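Local coordinates for MucR Phosphodiesterase (Pseudomonas aeruginosa, PDB 5M1T), which is an EAL-domain protein of the phosphodiesterase class, holding C2E and magnesium ions together in one pocket, at residues L68-P73 against G81-L86; D102-Q107 against W119-N124. One frame throughout, in Å; residues are numbered along the deposited sequence.

Interaction 1. Residues L68-P73 against G81-L86; sequences LRWEHP and GQFLPL. With C2E (9,9'-[(2R,3R,3aS,5S,7aR,9R,10R,10aS,12S,14aR)-3,5,10,12-tetrahydroxy-5,12-dioxidooctahydro-2H,7H-difuro[3,2-d:3',2'-j][1,3,7,9,2,8]tetraoxadiphosphacyclododecine-2,9-diyl]bis(2-amino-1,9-dihydro-6H-purin-6-one)), chain C.
The ring of F83 is the bump of this contact, and the hollow it fills lies between L68 and W70. These two side chains leave the strand on the same face, two residues apart. W70 turns the benzo edge of its indole to one face of the F83 ring. The six-membered ring and the F83 ring have centroids 5.2 Å apart and planes at 81°, a T-shaped stack. CE3 of W70 comes in over the rim of the ring, 3.7 Å from F83 CD2. CB of W70, at the base of the side chain, floors the hollow, 3.7 Å from F83 CE2. L68 meets the same ring at its edge, with CD2 3.8 Å from F83 CE1. F83 reaches the strand because CG stands between its backbone N and carbonyl carbon (chi1 66°). L37 and I78 also border F83.

F83 is the N-cap residue of helix 84-90, which follows strand 61-72 in the EAL domain, a TIM-barrel-like fold. The contact therefore packs the start of this helix against the end of the strand, on the side of the barrel that holds C2E.

L84 follows F83 and forms a second, smaller bump. Its CD2 touches L68 CD2 more loosely, at 4.3 Å. Its other methyl, CD1, packs on a guanine of C2E, 3.3 Å from N31. The backbone N of L68 donates to N71 of the same base in a nearly straight bond (177°). R69 leaves the opposite face of the strand and puts two nitrogens, NH1 and NH2, on the phosphate oxygen O21. NH1 also donates to L68 O, which helps to fix the rotation of the guanidinium. NE1 of W70 donates a hydrogen bond to Q45 OE1, outside the two segments.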
loop_
_atom_site.group_PDB
_atom_site.type_symbol
_atom_site.label_atom_id
_atom_site.label_comp_id
_atom_site.label_asym_id
_atom_site.label_seq_id
_atom_site.Cartn_x
_atom_site.Cartn_y
_atom_site.Cartn_z
ATOM N N LEU A 68 10.873 -13.340 -12.082
ATOM C CA LEU A 68 12.154 -12.704 -11.968
ATOM C C LEU A 68 13.236 -13.738 -11.685
ATOM O O LEU A 68 13.024 -14.688 -10.915
ATOM C CB LEU A 68 12.104 -11.659 -10.856
ATOM C CG LEU A 68 13.322 -10.737 -10.640
ATOM C CD1 LEU A 68 13.539 -9.852 -11.841
ATOM C CD2 LEU A 68 13.136 -9.901 -9.372
ATOM N N ARG A 69 14.387 -13.565 -12.331
ATOM C CA ARG A 69 15.569 -14.367 -12.054
ATOM C C ARG A 69 16.790 -13.442 -11.863
ATOM O O ARG A 69 16.824 -12.304 -12.362
ATOM C CB ARG A 69 15.814 -15.319 -13.194
ATOM C CG ARG A 69 14.659 -16.288 -13.450
ATOM C CD ARG A 69 14.776 -17.512 -12.551
ATOM N NE ARG A 69 13.642 -18.439 -12.677
ATOM C CZ ARG A 69 12.434 -18.287 -12.124
ATOM N NH1 ARG A 69 12.129 -17.216 -11.423
ATOM N NH2 ARG A 69 11.511 -19.214 -12.293
ATOM N N TRP A 70 17.786 -13.919 -11.137
ATOM C CA TRP A 70 18.999 -13.129 -10.950
ATOM C C TRP A 70 20.196 -13.948 -11.446
ATOM O O TRP A 70 20.552 -14.969 -10.857
ATOM C CB TRP A 70 19.094 -12.715 -9.473
ATOM C CG TRP A 70 20.284 -11.884 -9.069
ATOM C CD1 TRP A 70 21.204 -11.303 -9.875
ATOM C CD2 TRP A 70 20.637 -11.530 -7.729
ATOM N NE1 TRP A 70 22.122 -10.608 -9.120
ATOM C CE2 TRP A 70 21.787 -10.730 -7.796
ATOM C CE3 TRP A 70 20.076 -11.808 -6.479
ATOM C CZ2 TRP A 70 22.411 -10.205 -6.650
ATOM C CZ3 TRP A 70 20.686 -11.270 -5.335
ATOM C CH2 TRP A 70 21.844 -10.485 -5.434
ATOM N N GLU A 71 20.764 -13.536 -12.567
ATOM C CA GLU A 71 21.988 -14.141 -13.075
ATOM C C GLU A 71 23.159 -13.597 -12.290
ATOM O O GLU A 71 23.692 -12.539 -12.593
ATOM C CB GLU A 71 22.222 -13.820 -14.548
ATOM C CG GLU A 71 21.119 -14.276 -15.468
ATOM C CD GLU A 71 21.341 -13.812 -16.899
ATOM O OE1 GLU A 71 22.002 -12.744 -17.108
ATOM O OE2 GLU A 71 20.862 -14.529 -17.801
ATOM N N HIS A 72 23.571 -14.360 -11.294
ATOM C CA HIS A 72 24.667 -13.946 -10.442
ATOM C C HIS A 72 26.039 -14.456 -10.946
ATOM O O HIS A 72 26.216 -15.645 -11.215
ATOM C CB HIS A 72 24.406 -14.382 -9.000
ATOM C CG HIS A 72 25.234 -13.643 -8.009
ATOM N ND1 HIS A 72 26.544 -13.979 -7.738
ATOM C CD2 HIS A 72 24.965 -12.545 -7.269
ATOM C CE1 HIS A 72 27.037 -13.141 -6.846
ATOM N NE2 HIS A 72 26.102 -12.259 -6.546
ATOM N N PRO A 73 27.020 -13.544 -11.067
ATOM C CA PRO A 73 28.308 -13.967 -11.622
ATOM C C PRO A 73 29.006 -15.090 -10.809
ATOM O O PRO A 73 29.634 -15.957 -11.401
ATOM C CB PRO A 73 29.138 -12.670 -11.650
ATOM C CG PRO A 73 28.502 -11.756 -10.651
ATOM C CD PRO A 73 27.038 -12.147 -10.591
ATOM N N GLY A 81 12.764 -16.712 -4.521
ATOM C CA GLY A 81 12.599 -17.120 -3.129
ATOM C C GLY A 81 13.861 -16.863 -2.322
ATOM O O GLY A 81 13.811 -16.720 -1.089
ATOM N N GLN A 82 15.005 -16.811 -3.007
ATOM C CA GLN A 82 16.281 -16.636 -2.343
ATOM C C GLN A 82 16.644 -15.165 -2.082
ATOM O O GLN A 82 17.590 -14.887 -1.353
ATOM C CB GLN A 82 17.382 -17.290 -3.153
ATOM C CG GLN A 82 17.206 -18.794 -3.292
ATOM C CD GLN A 82 18.133 -19.369 -4.352
ATOM O OE1 GLN A 82 19.352 -19.233 -4.247
ATOM N NE2 GLN A 82 17.564 -20.007 -5.387
ATOM N N PHE A 83 15.902 -14.219 -2.656
ATOM C CA PHE A 83 16.231 -12.796 -2.471
ATOM C C PHE A 83 15.062 -11.813 -2.423
ATOM O O PHE A 83 15.256 -10.672 -2.053
ATOM C CB PHE A 83 17.229 -12.333 -3.541
ATOM C CG PHE A 83 16.680 -12.332 -4.932
ATOM C CD1 PHE A 83 16.023 -11.240 -5.433
ATOM C CD2 PHE A 83 16.852 -13.439 -5.744
ATOM C CE1 PHE A 83 15.522 -11.254 -6.734
ATOM C CE2 PHE A 83 16.341 -13.482 -7.047
ATOM C CZ PHE A 83 15.683 -12.384 -7.546
ATOM N N LEU A 84 13.848 -12.211 -2.792
ATOM C CA LEU A 84 12.723 -11.269 -2.699
ATOM C C LEU A 84 12.327 -10.861 -1.273
ATOM O O LEU A 84 11.826 -9.765 -1.084
ATOM C CB LEU A 84 11.495 -11.785 -3.454
ATOM C CG LEU A 84 11.484 -11.597 -4.976
ATOM C CD1 LEU A 84 10.176 -12.108 -5.532
ATOM C CD2 LEU A 84 11.622 -10.145 -5.369
ATOM N N PRO A 85 12.532 -11.734 -0.265
ATOM C CA PRO A 85 12.249 -11.291 1.093
ATOM C C PRO A 85 13.182 -10.168 1.585
ATOM O O PRO A 85 12.731 -9.251 2.267
ATOM C CB PRO A 85 12.438 -12.567 1.929
ATOM C CG PRO A 85 12.226 -13.675 0.950
ATOM C CD PRO A 85 12.854 -13.163 -0.308
ATOM N N LEU A 86 14.467 -10.254 1.234
ATOM C CA LEU A 86 15.410 -9.166 1.464
ATOM C C LEU A 86 14.999 -7.914 0.691
ATOM O O LEU A 86 15.085 -6.795 1.198
ATOM C CB LEU A 86 16.814 -9.594 1.046
ATOM C CG LEU A 86 17.924 -8.559 1.189
ATOM C CD1 LEU A 86 18.069 -8.194 2.673
ATOM C CD2 LEU A 86 19.270 -9.037 0.613
HETATM P P1 C2E C . 4.353 -17.595 -7.829
HETATM O O2P C2E C . 3.655 -16.303 -8.151
HETATM O O1P C2E C . 3.474 -18.671 -7.226
HETATM O "O5'" C2E C . 5.012 -18.123 -9.183
HETATM C "C5'" C2E C . 4.946 -19.486 -9.538
HETATM C "C4'" C2E C . 6.162 -20.237 -9.046
HETATM O "O4'" C2E C . 5.943 -21.643 -9.266
HETATM C "C3'" C2E C . 7.421 -19.877 -9.815
HETATM O "O3'" C2E C . 8.542 -19.993 -8.940
HETATM C "C2'" C2E C . 7.519 -20.947 -10.881
HETATM O "O2'" C2E C . 8.853 -21.167 -11.339
HETATM C "C1'" C2E C . 7.002 -22.139 -10.088
HETATM N N9 C2E C . 6.482 -23.226 -10.916
HETATM C C8 C2E C . 5.715 -23.114 -12.013
HETATM N N7 C2E C . 5.424 -24.339 -12.502
HETATM C C5 C2E C . 6.000 -25.245 -11.699
HETATM C C6 C2E C . 6.082 -26.708 -11.647
HETATM O O6 C2E C . 5.494 -27.399 -12.509
HETATM N N1 C2E C . 6.793 -27.251 -10.645
HETATM C C2 C2E C . 7.425 -26.502 -9.713
HETATM N N2 C2E C . 8.132 -27.105 -8.730
HETATM N N3 C2E C . 7.379 -25.158 -9.698
HETATM C C4 C2E C . 6.700 -24.501 -10.658
HETATM P P11 C2E C . 9.657 -18.837 -8.880
HETATM O O21 C2E C . 9.946 -18.373 -10.298
HETATM O O11 C2E C . 10.891 -19.395 -8.254
HETATM O O5A C2E C . 9.032 -17.629 -8.039
HETATM C C5A C2E C . 8.638 -17.869 -6.685
HETATM C C4A C2E C . 7.794 -16.715 -6.189
HETATM O O4A C2E C . 8.511 -15.489 -6.283
HETATM C C3A C2E C . 6.574 -16.472 -7.038
HETATM O O3A C2E C . 5.513 -17.362 -6.734
HETATM C C2A C2E C . 6.236 -15.038 -6.724
HETATM O O2A C2E C . 5.545 -14.923 -5.489
HETATM C C1A C2E C . 7.600 -14.418 -6.548
HETATM N N91 C2E C . 7.987 -13.662 -7.774
HETATM C C81 C2E C . 8.559 -14.120 -8.907
HETATM N N71 C2E C . 8.784 -13.101 -9.779
HETATM C C51 C2E C . 8.344 -11.979 -9.184
HETATM C C61 C2E C . 8.262 -10.549 -9.530
HETATM O O61 C2E C . 8.664 -10.146 -10.643
HETATM N N11 C2E C . 7.732 -9.711 -8.622
HETATM C C21 C2E C . 7.277 -10.148 -7.427
HETATM N N21 C2E C . 6.757 -9.265 -6.557
HETATM N N31 C2E C . 7.316 -11.440 -7.038
HETATM C C41 C2E C . 7.821 -12.362 -7.876
#

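Interaction 2. Residues D102-Q107 against W119-N124; sequences DEACRQ and WNIAVN. With MG (magnesium ion), chain D; C2E (9,9'-[(2R,3R,3aS,5S,7aR,9R,10R,10aS,12S,14aR)-3,5,10,12-tetrahydroxy-5,12-dioxidooctahydro-2H,7H-difuro[3,2-d:3',2'-j][1,3,7,9,2,8]tetraoxadiphosphacyclododecine-2,9-diyl]bis(2-amino-1,9-dihydro-6H-purin-6-one)), chain C.
A104 points its CB from the helix into the notch between I121 and V123 on the strand. V123 CG2 lies 3.7 Å from A104 CB, and I121 CD1 lies 3.9 Å from it. I121 gets there by extension: CG1 is anti to the backbone N (chi1 -174°), and CD1 also runs alongside A104 O. V123 adds a smaller patch with one branch, CG2. A104 has no bulk beyond CB, so the helix can lie close to the strand, and the CA atoms of A104 and I121 are 7.1 Å apart. I121 also packs on Y50 of strand 46-55.

Along the chain, helix 93-113 lies in the connection, after helix 84-90, that joins the neighbouring parallel strands 61-72 and 120-124, a beta-alpha-beta crossover of the barrel. The strand ends in the binding site. There N124 OD1 holds a magnesium ion at 2.2 Å, with E65, E156, D186 and C2E O2P completing the site together with a water.

The touching side chains are all apolar and buried, so at this contact close fit rather than directed bonds probably governs how the helix sits on the strand.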
loop_
_atom_site.group_PDB
_atom_site.type_symbol
_atom_site.label_atom_id
_atom_site.label_comp_id
_atom_site.label_asym_id
_atom_site.label_seq_id
_atom_site.Cartn_x
_atom_site.Cartn_y
_atom_site.Cartn_z
ATOM N N ASP A 102 8.065 -2.521 -16.349
ATOM C CA ASP A 102 8.542 -1.924 -17.607
ATOM C C ASP A 102 8.904 -2.969 -18.673
ATOM O O ASP A 102 8.399 -2.924 -19.759
ATOM C CB ASP A 102 9.789 -1.086 -17.349
ATOM C CG ASP A 102 10.296 -0.417 -18.592
ATOM O OD1 ASP A 102 9.549 0.412 -19.152
ATOM O OD2 ASP A 102 11.426 -0.729 -19.030
ATOM N N GLU A 103 9.777 -3.898 -18.316
ATOM C CA GLU A 103 10.239 -4.957 -19.211
ATOM C C GLU A 103 9.117 -5.904 -19.632
ATOM O O GLU A 103 9.113 -6.410 -20.747
ATOM C CB GLU A 103 11.354 -5.768 -18.518
ATOM C CG GLU A 103 11.844 -6.975 -19.288
ATOM C CD GLU A 103 12.712 -6.639 -20.506
ATOM O OE1 GLU A 103 12.998 -5.454 -20.783
ATOM O OE2 GLU A 103 13.100 -7.586 -21.209
ATOM N N ALA A 104 8.179 -6.172 -18.734
ATOM C CA ALA A 104 7.049 -7.029 -19.061
ATOM C C ALA A 104 6.158 -6.312 -20.076
ATOM O O ALA A 104 5.624 -6.906 -21.009
ATOM C CB ALA A 104 6.260 -7.346 -17.803
ATOM N N CYS A 105 5.940 -5.031 -19.858
ATOM C CA CYS A 105 5.099 -4.270 -20.778
ATOM C C CYS A 105 5.773 -4.129 -22.126
ATOM O O CYS A 105 5.121 -4.184 -23.151
ATOM C CB CYS A 105 4.724 -2.896 -20.196
ATOM S SG CYS A 105 3.489 -2.995 -18.865
ATOM N N ARG A 106 7.084 -3.968 -22.125
ATOM C CA ARG A 106 7.861 -3.842 -23.359
ATOM C C ARG A 106 7.725 -5.118 -24.155
ATOM O O ARG A 106 7.452 -5.106 -25.372
ATOM C CB ARG A 106 9.329 -3.602 -23.047
ATOM C CG ARG A 106 10.146 -3.139 -24.257
ATOM C CD ARG A 106 11.642 -3.005 -23.970
ATOM N NE ARG A 106 12.251 -4.272 -23.563
ATOM C CZ ARG A 106 12.609 -5.263 -24.396
ATOM N NH1 ARG A 106 12.466 -5.151 -25.713
ATOM N NH2 ARG A 106 13.126 -6.393 -23.906
ATOM N N GLN A 107 7.905 -6.230 -23.457
ATOM C CA GLN A 107 7.815 -7.530 -24.073
ATOM C C GLN A 107 6.432 -7.840 -24.649
ATOM O O GLN A 107 6.327 -8.379 -25.760
ATOM C CB GLN A 107 8.208 -8.607 -23.082
ATOM C CG GLN A 107 8.459 -9.938 -23.732
ATOM C CD GLN A 107 9.588 -9.880 -24.764
ATOM O OE1 GLN A 107 10.702 -9.445 -24.467
ATOM N NE2 GLN A 107 9.296 -10.305 -25.968
ATOM N N TRP A 119 -2.456 -13.212 -26.324
ATOM C CA TRP A 119 -1.623 -13.357 -25.128
ATOM C C TRP A 119 -1.763 -12.173 -24.195
ATOM O O TRP A 119 -1.872 -11.049 -24.614
ATOM C CB TRP A 119 -0.149 -13.487 -25.463
ATOM C CG TRP A 119 0.233 -14.734 -26.172
ATOM C CD1 TRP A 119 -0.592 -15.712 -26.591
ATOM C CD2 TRP A 119 1.549 -15.100 -26.611
ATOM N NE1 TRP A 119 0.113 -16.681 -27.233
ATOM C CE2 TRP A 119 1.434 -16.332 -27.261
ATOM C CE3 TRP A 119 2.806 -14.481 -26.541
ATOM C CZ2 TRP A 119 2.516 -16.984 -27.824
ATOM C CZ3 TRP A 119 3.896 -15.123 -27.088
ATOM C CH2 TRP A 119 3.740 -16.371 -27.733
ATOM N N ASN A 120 -1.768 -12.482 -22.912
ATOM C CA ASN A 120 -1.631 -11.512 -21.854
ATOM C C ASN A 120 -0.370 -11.764 -21.035
ATOM O O ASN A 120 0.236 -12.831 -21.118
ATOM C CB ASN A 120 -2.858 -11.589 -20.955
ATOM C CG ASN A 120 -4.116 -11.199 -21.686
ATOM O OD1 ASN A 120 -4.101 -10.310 -22.584
ATOM N ND2 ASN A 120 -5.232 -11.864 -21.336
ATOM N N ILE A 121 0.042 -10.776 -20.242
ATOM C CA ILE A 121 1.171 -10.997 -19.376
ATOM C C ILE A 121 0.797 -10.712 -17.932
ATOM O O ILE A 121 0.196 -9.686 -17.614
ATOM C CB ILE A 121 2.433 -10.207 -19.777
ATOM C CG1 ILE A 121 3.622 -10.626 -18.884
ATOM C CG2 ILE A 121 2.226 -8.703 -19.634
ATOM C CD1 ILE A 121 4.942 -10.498 -19.598
ATOM N N ALA A 122 1.189 -11.629 -17.064
ATOM C CA ALA A 122 0.885 -11.528 -15.646
ATOM C C ALA A 122 2.129 -11.158 -14.834
ATOM O O ALA A 122 3.172 -11.771 -14.965
ATOM C CB ALA A 122 0.331 -12.855 -15.162
ATOM N N VAL A 123 2.007 -10.138 -14.003
ATOM C CA VAL A 123 3.130 -9.654 -13.182
ATOM C C VAL A 123 2.767 -9.769 -11.700
ATOM O O VAL A 123 1.672 -9.392 -11.289
ATOM C CB VAL A 123 3.462 -8.179 -13.505
ATOM C CG1 VAL A 123 4.474 -7.606 -12.510
ATOM C CG2 VAL A 123 3.969 -8.067 -14.941
ATOM N N ASN A 124 3.673 -10.279 -10.901
ATOM C CA ASN A 124 3.398 -10.447 -9.485
ATOM C C ASN A 124 3.581 -9.176 -8.691
ATOM O O ASN A 124 4.530 -8.419 -8.945
ATOM C CB ASN A 124 4.304 -11.524 -8.923
ATOM C CG ASN A 124 3.929 -12.903 -9.436
ATOM O OD1 ASN A 124 2.899 -13.450 -9.050
ATOM N ND2 ASN A 124 4.723 -13.445 -10.328
HETATM MG MG MG D . 2.159 -15.537 -9.390
HETATM P P1 C2E C . 4.353 -17.595 -7.829
HETATM O O2P C2E C . 3.655 -16.303 -8.151
HETATM O O1P C2E C . 3.474 -18.671 -7.226
HETATM O "O5'" C2E C . 5.012 -18.123 -9.183
HETATM C "C5'" C2E C . 4.946 -19.486 -9.538
HETATM C "C4'" C2E C . 6.162 -20.237 -9.046
HETATM O "O4'" C2E C . 5.943 -21.643 -9.266
HETATM C "C3'" C2E C . 7.421 -19.877 -9.815
HETATM O "O3'" C2E C . 8.542 -19.993 -8.940
HETATM C "C2'" C2E C . 7.519 -20.947 -10.881
HETATM O "O2'" C2E C . 8.853 -21.167 -11.339
HETATM C "C1'" C2E C . 7.002 -22.139 -10.088
HETATM N N9 C2E C . 6.482 -23.226 -10.916
HETATM C C8 C2E C . 5.715 -23.114 -12.013
HETATM N N7 C2E C . 5.424 -24.339 -12.502
HETATM C C5 C2E C . 6.000 -25.245 -11.699
HETATM C C6 C2E C . 6.082 -26.708 -11.647
HETATM O O6 C2E C . 5.494 -27.399 -12.509
HETATM N N1 C2E C . 6.793 -27.251 -10.645
HETATM C C2 C2E C . 7.425 -26.502 -9.713
HETATM N N2 C2E C . 8.132 -27.105 -8.730
HETATM N N3 C2E C . 7.379 -25.158 -9.698
HETATM C C4 C2E C . 6.700 -24.501 -10.658
HETATM P P11 C2E C . 9.657 -18.837 -8.880
HETATM O O21 C2E C . 9.946 -18.373 -10.298
HETATM O O11 C2E C . 10.891 -19.395 -8.254
HETATM O O5A C2E C . 9.032 -17.629 -8.039
HETATM C C5A C2E C . 8.638 -17.869 -6.685
HETATM C C4A C2E C . 7.794 -16.715 -6.189
HETATM O O4A C2E C . 8.511 -15.489 -6.283
HETATM C C3A C2E C . 6.574 -16.472 -7.038
HETATM O O3A C2E C . 5.513 -17.362 -6.734
HETATM C C2A C2E C . 6.236 -15.038 -6.724
HETATM O O2A C2E C . 5.545 -14.923 -5.489
HETATM C C1A C2E C . 7.600 -14.418 -6.548
HETATM N N91 C2E C . 7.987 -13.662 -7.774
HETATM C C81 C2E C . 8.559 -14.120 -8.907
HETATM N N71 C2E C . 8.784 -13.101 -9.779
HETATM C C51 C2E C . 8.344 -11.979 -9.184
HETATM C C61 C2E C . 8.262 -10.549 -9.530
HETATM O O61 C2E C . 8.664 -10.146 -10.643
HETATM N N11 C2E C . 7.732 -9.711 -8.622
HETATM C C21 C2E C . 7.277 -10.148 -7.427
HETATM N N21 C2E C . 6.757 -9.265 -6.557
HETATM N N31 C2E C . 7.316 -11.440 -7.038
HETATM C C41 C2E C . 7.821 -12.362 -7.876
HETATM O O HOH W 1 1.859 -17.577 -10.048
#

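Both contacts are buried, and each sets a helix region against a strand of one sheet. Strands 61-72 and 120-124 are neighbours in that sheet, and helices 84-90 and 93-113 follow each other in the chain. Interaction 2 lies deeper: its centre is about 10 Å from the centre of the chain, against about 17 Å for the centre of interaction 1. Their chemistry follows their place. Interaction 1 is aromatic as well as aliphatic, and L68, R69 and L84 reach C2E directly. Interaction 2 is purely aliphatic, and only N124, beyond its packing, reaches the metal and C2E. The two do not touch, but the helix of interaction 2 also packs on L68 and L84.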